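Long-range contacts in CELL WALL surface anchor family protein (Streptococcus pneumoniae, PDB 2WW8), which serves as the adhesin of the pneumococcal pilus and probably recognises host cells through an integrin-like domain carried on an elongated stalk of Ig-like domains: residues I606-G611 / L676-R681; D600-L605 / K659-T664. All coordinates share one frame; numbering follows the deposited sequence.

Interactions 1 and 2 lie in one Ig-like domain of the tip-pilin family, their centres about 10 Å apart. Along the chain their segments alternate, 600-605, 606-611, 659-664 and 676-681, because strand 593-601 leads into strand 606-608 and strand 660-668 into strand 673-682. Each antiparallel pairing belongs to a different layer: interaction 2 to the five-stranded sheet that includes 651-655, interaction 1 to the group around 203-218. Both connections therefore pass from one layer to the other, as in a beta sandwich. Tyr-678 OH reaches Asp-600 OD2 and Lys-659 NZ reaches Ile-606 O, so polar bonds as well as hydrophobic packing tie the layers together.

Interaction 1: I606-G611 / L676-R681; sequences IDLQLG and LTYNVR. With CA (calcium ion), chain D.
Leu-608 CD1 lies 3.3 Å from Tyr-678 CD2, and this is the tight side of the contact. The leucine crosses the tyrosine at about a right angle, with CG anti to the backbone N (chi1 -175°), which carries CD1 to the ring. Beside it the CG2 branch of Ile-606 rests on Val-680 CB at 3.8 Å. All four residues are buried.

The backbones pair as antiparallel strands. Asp-607 and Arg-681 form a hydrogen-bonded pair, with Asp-607 N to Arg-681 O at 2.9 Å and the return bond from Arg-681 N to Asp-607 O. Gln-609 N adds a nearly straight bond (174°) to Asn-679 O, approaching from above the carbonyl plane.

The side of Asp-607 and Arg-681, with Gln-609 beyond it, is looser and partly exposed. Gln-609, bent at chi2, lays its CG over Asn-679 and brings OE1 to 3.4 Å from Arg-681 CB, a contact with aliphatic carbon rather than with the charge. The arginine chain runs on extended to salt bridges with Asp-201 and Asp-684. Further on, a water bridges Gln-609 O and Asn-679 N, accepting from the latter.

Leu-610 O binds a calcium ion at 2.5 Å, with the backbone O of Arg-615, the carboxylates of Asp-613, Asp-617 and Asp-620, and water. Strand 606-608 flanks 673-682, which also pairs with strands 203-218 and 621-625, while Ile-661 of strand 660-668 packs on Leu-608 and Tyr-678.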
# COMPACT_ATOMS: atom_id res chain seq x y z
N ILE A 606 18.24 9.67 14.27
CA ILE A 606 16.78 9.48 14.18
C ILE A 606 16.33 9.18 15.61
O ILE A 606 16.81 8.20 16.20
CB ILE A 606 16.40 8.29 13.28
CG1 ILE A 606 16.96 8.49 11.85
CG2 ILE A 606 14.88 8.05 13.31
CD1 ILE A 606 16.19 9.51 10.99
N ASP A 607 15.50 10.06 16.19
CA ASP A 607 14.94 9.81 17.52
C ASP A 607 13.48 9.35 17.48
O ASP A 607 12.62 10.03 16.94
CB ASP A 607 15.02 11.05 18.41
CG ASP A 607 16.41 11.67 18.45
OD1 ASP A 607 17.38 10.90 18.70
OD2 ASP A 607 16.54 12.90 18.27
N LEU A 608 13.22 8.17 18.04
CA LEU A 608 11.87 7.68 18.28
C LEU A 608 11.17 8.69 19.22
O LEU A 608 11.79 9.11 20.21
CB LEU A 608 11.92 6.32 18.98
CG LEU A 608 10.59 5.56 19.22
CD1 LEU A 608 9.79 5.17 18.03
CD2 LEU A 608 10.97 4.29 20.00
N GLN A 609 9.95 9.09 18.88
CA GLN A 609 9.16 10.02 19.69
C GLN A 609 8.56 9.23 20.83
O GLN A 609 7.77 8.30 20.63
CB GLN A 609 8.05 10.69 18.90
CG GLN A 609 8.67 11.55 17.80
CD GLN A 609 9.58 12.61 18.40
OE1 GLN A 609 10.80 12.42 18.59
NE2 GLN A 609 8.98 13.75 18.71
N LEU A 610 9.02 9.56 22.03
CA LEU A 610 8.50 8.94 23.25
C LEU A 610 7.54 9.90 23.99
O LEU A 610 7.14 9.64 25.14
CB LEU A 610 9.67 8.60 24.18
CG LEU A 610 10.68 7.68 23.49
CD1 LEU A 610 11.92 7.38 24.33
CD2 LEU A 610 9.95 6.41 23.11
N GLY A 611 7.18 11.01 23.34
CA GLY A 611 6.44 12.09 24.01
C GLY A 611 7.04 12.60 25.32
O GLY A 611 8.13 12.22 25.74
N LEU A 676 2.44 -1.93 12.37
CA LEU A 676 3.03 -1.21 13.47
C LEU A 676 3.19 0.26 13.02
O LEU A 676 3.65 0.51 11.91
CB LEU A 676 4.42 -1.76 13.80
CG LEU A 676 5.30 -0.90 14.72
CD1 LEU A 676 4.83 -0.91 16.16
CD2 LEU A 676 6.77 -1.36 14.71
N THR A 677 2.78 1.23 13.84
CA THR A 677 3.12 2.62 13.49
C THR A 677 3.83 3.29 14.67
O THR A 677 3.63 2.84 15.81
CB THR A 677 1.92 3.50 13.09
OG1 THR A 677 1.09 3.67 14.24
CG2 THR A 677 1.11 2.97 11.91
N TYR A 678 4.66 4.31 14.42
CA TYR A 678 5.29 5.06 15.47
C TYR A 678 5.80 6.35 14.81
O TYR A 678 5.78 6.50 13.60
CB TYR A 678 6.41 4.28 16.21
CG TYR A 678 7.51 3.78 15.28
CD1 TYR A 678 7.42 2.53 14.64
CD2 TYR A 678 8.61 4.60 14.99
CE1 TYR A 678 8.43 2.09 13.76
CE2 TYR A 678 9.64 4.16 14.13
CZ TYR A 678 9.54 2.92 13.51
OH TYR A 678 10.57 2.51 12.67
N ASN A 679 6.29 7.28 15.61
CA ASN A 679 6.70 8.58 15.11
C ASN A 679 8.17 8.75 15.37
O ASN A 679 8.66 8.23 16.38
CB ASN A 679 5.88 9.68 15.79
CG ASN A 679 4.41 9.62 15.40
OD1 ASN A 679 4.05 9.48 14.22
ND2 ASN A 679 3.54 9.74 16.39
N VAL A 680 8.85 9.43 14.44
CA VAL A 680 10.26 9.79 14.59
C VAL A 680 10.47 11.25 14.25
O VAL A 680 9.64 11.90 13.62
CB VAL A 680 11.24 8.96 13.73
CG1 VAL A 680 11.02 7.43 13.97
CG2 VAL A 680 11.03 9.33 12.24
N ARG A 681 11.64 11.71 14.68
CA ARG A 681 12.09 13.05 14.43
C ARG A 681 13.59 12.99 14.09
O ARG A 681 14.41 12.34 14.79
CB ARG A 681 11.88 13.87 15.71
CG ARG A 681 12.16 15.39 15.51
CD ARG A 681 11.98 16.14 16.83
NE ARG A 681 12.21 17.57 16.60
CZ ARG A 681 13.35 18.19 16.85
NH1 ARG A 681 14.39 17.51 17.34
NH2 ARG A 681 13.47 19.49 16.60
CA CA D . 5.61 7.91 26.04
O HOH W 1 6.26 7.42 18.62
O HOH W 2 3.67 9.41 25.96

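Interaction 2: D600-L605 / K659-T664; sequences DPMGEL and KRIRVT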
# COMPACT_ATOMS: atom_id res chain seq x y z
N ASP A 600 13.89 -3.55 14.59
CA ASP A 600 13.80 -2.22 13.96
C ASP A 600 14.60 -1.17 14.76
O ASP A 600 14.01 -0.42 15.57
CB ASP A 600 12.34 -1.80 13.80
CG ASP A 600 12.16 -0.47 13.08
OD1 ASP A 600 13.11 0.11 12.50
OD2 ASP A 600 11.02 0.04 13.11
N PRO A 601 15.93 -1.10 14.50
CA PRO A 601 16.79 -0.10 15.14
C PRO A 601 16.53 1.28 14.53
O PRO A 601 16.31 1.39 13.30
CB PRO A 601 18.22 -0.58 14.85
CG PRO A 601 18.14 -1.78 13.99
CD PRO A 601 16.68 -1.97 13.57
N MET A 602 16.44 2.32 15.37
CA MET A 602 16.41 3.67 14.79
C MET A 602 17.72 3.95 14.02
O MET A 602 18.80 3.51 14.45
CB MET A 602 16.23 4.67 15.92
CG MET A 602 14.91 4.57 16.65
SD MET A 602 13.38 4.70 15.69
CE MET A 602 12.98 2.98 15.42
N GLY A 603 17.65 4.67 12.90
CA GLY A 603 18.88 5.19 12.24
C GLY A 603 19.71 6.16 13.08
O GLY A 603 19.18 6.77 14.02
N GLU A 604 21.01 6.31 12.77
CA GLU A 604 21.85 7.41 13.28
C GLU A 604 21.09 8.73 13.13
O GLU A 604 20.55 9.00 12.06
CB GLU A 604 23.13 7.51 12.44
CG GLU A 604 23.94 8.81 12.55
CD GLU A 604 25.24 8.79 11.75
OE1 GLU A 604 25.51 7.75 11.10
OE2 GLU A 604 25.97 9.81 11.79
N LEU A 605 21.07 9.53 14.19
CA LEU A 605 20.39 10.81 14.21
C LEU A 605 18.90 10.79 13.93
O LEU A 605 18.39 11.78 13.39
CB LEU A 605 21.11 11.77 13.26
CG LEU A 605 22.54 12.15 13.65
CD1 LEU A 605 22.87 13.44 12.97
CD2 LEU A 605 22.67 12.34 15.16
N LYS A 659 18.49 1.79 21.12
CA LYS A 659 17.51 2.58 20.35
C LYS A 659 16.78 1.69 19.31
O LYS A 659 16.78 1.95 18.11
CB LYS A 659 18.16 3.82 19.68
CG LYS A 659 18.79 4.83 20.65
CD LYS A 659 19.56 5.92 19.83
CE LYS A 659 19.42 5.77 18.27
NZ LYS A 659 19.38 6.89 17.23
N ARG A 660 16.15 0.63 19.77
CA ARG A 660 15.61 -0.34 18.83
C ARG A 660 14.25 -0.85 19.30
O ARG A 660 14.09 -1.17 20.47
CB ARG A 660 16.65 -1.46 18.72
CG ARG A 660 16.18 -2.72 18.10
CD ARG A 660 17.36 -3.64 18.00
NE ARG A 660 17.49 -4.39 19.23
CZ ARG A 660 18.65 -4.75 19.77
NH1 ARG A 660 19.82 -4.44 19.20
NH2 ARG A 660 18.66 -5.40 20.92
N ILE A 661 13.30 -0.91 18.38
CA ILE A 661 11.98 -1.49 18.63
C ILE A 661 12.11 -2.95 18.20
O ILE A 661 12.68 -3.24 17.13
CB ILE A 661 10.89 -0.81 17.78
CG1 ILE A 661 10.79 0.67 18.21
CG2 ILE A 661 9.51 -1.56 17.87
CD1 ILE A 661 9.89 1.48 17.34
N ARG A 662 11.54 -3.84 19.02
CA ARG A 662 11.29 -5.21 18.57
C ARG A 662 9.80 -5.52 18.70
O ARG A 662 9.12 -5.18 19.71
CB ARG A 662 12.11 -6.23 19.37
CG ARG A 662 13.60 -6.08 19.07
CD ARG A 662 14.46 -6.47 20.23
NE ARG A 662 13.99 -7.73 20.74
CZ ARG A 662 13.72 -8.01 22.02
NH1 ARG A 662 13.92 -7.12 23.02
NH2 ARG A 662 13.28 -9.23 22.28
N VAL A 663 9.31 -6.23 17.69
CA VAL A 663 7.97 -6.80 17.82
C VAL A 663 8.14 -8.32 17.81
O VAL A 663 8.66 -8.88 16.84
CB VAL A 663 7.01 -6.34 16.70
CG1 VAL A 663 5.61 -7.01 16.89
CG2 VAL A 663 6.94 -4.83 16.56
N THR A 664 7.70 -8.97 18.88
CA THR A 664 7.80 -10.41 19.06
C THR A 664 6.44 -11.07 19.01
O THR A 664 5.44 -10.40 19.19
CB THR A 664 8.53 -10.76 20.39
OG1 THR A 664 7.72 -10.30 21.47
CG2 THR A 664 9.96 -10.10 20.51
O HOH W 3 21.86 8.67 16.43
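Lys-659 reaches along the 600-605 segment with its side chain while its own carbonyl grips the backbone there: Met-602 N donates to Lys-659 O at 2.8 Å. From CB the chain sets off with CG anti to the carbonyl carbon and stays extended through CD. It then folds sharply, chi3 being only 4°, an eclipsed turn that carries CE to 4.1 Å from Met-602 CB. At the tip NZ makes a weak bond of 3.2 Å to Gly-603 O and also donates to a water. Its stronger partner is Ile-606 O, so the ammonium group gathers backbone carbonyls where the chain leaves the strand.

Upstream, Asp-600 and Ile-661 form a hydrogen-bonded antiparallel pair. Asp-600 N meets Ile-661 O at 2.8 Å, and Ile-661 N returns the bond to Asp-600 O at 2.9 Å. Pro-601 and Arg-660 follow as a non-hydrogen-bonded pair, with Arg-660 CB 3.8 Å from Pro-601 CA; the guanidinium turns away to a salt bridge with Asp-655.

On the side of Ile-661, Met-602, bent at chi2 and chi3, lays CE obliquely against Ile-661 CD1, 3.9 Å away. A G1 beta bulge at Lys-659 and Arg-660, both opposite Asp-655, leads into strand 660-668. That strand lies between 651-655 and 593-601, and Met-602 also packs against Val-680 of strand 673-682.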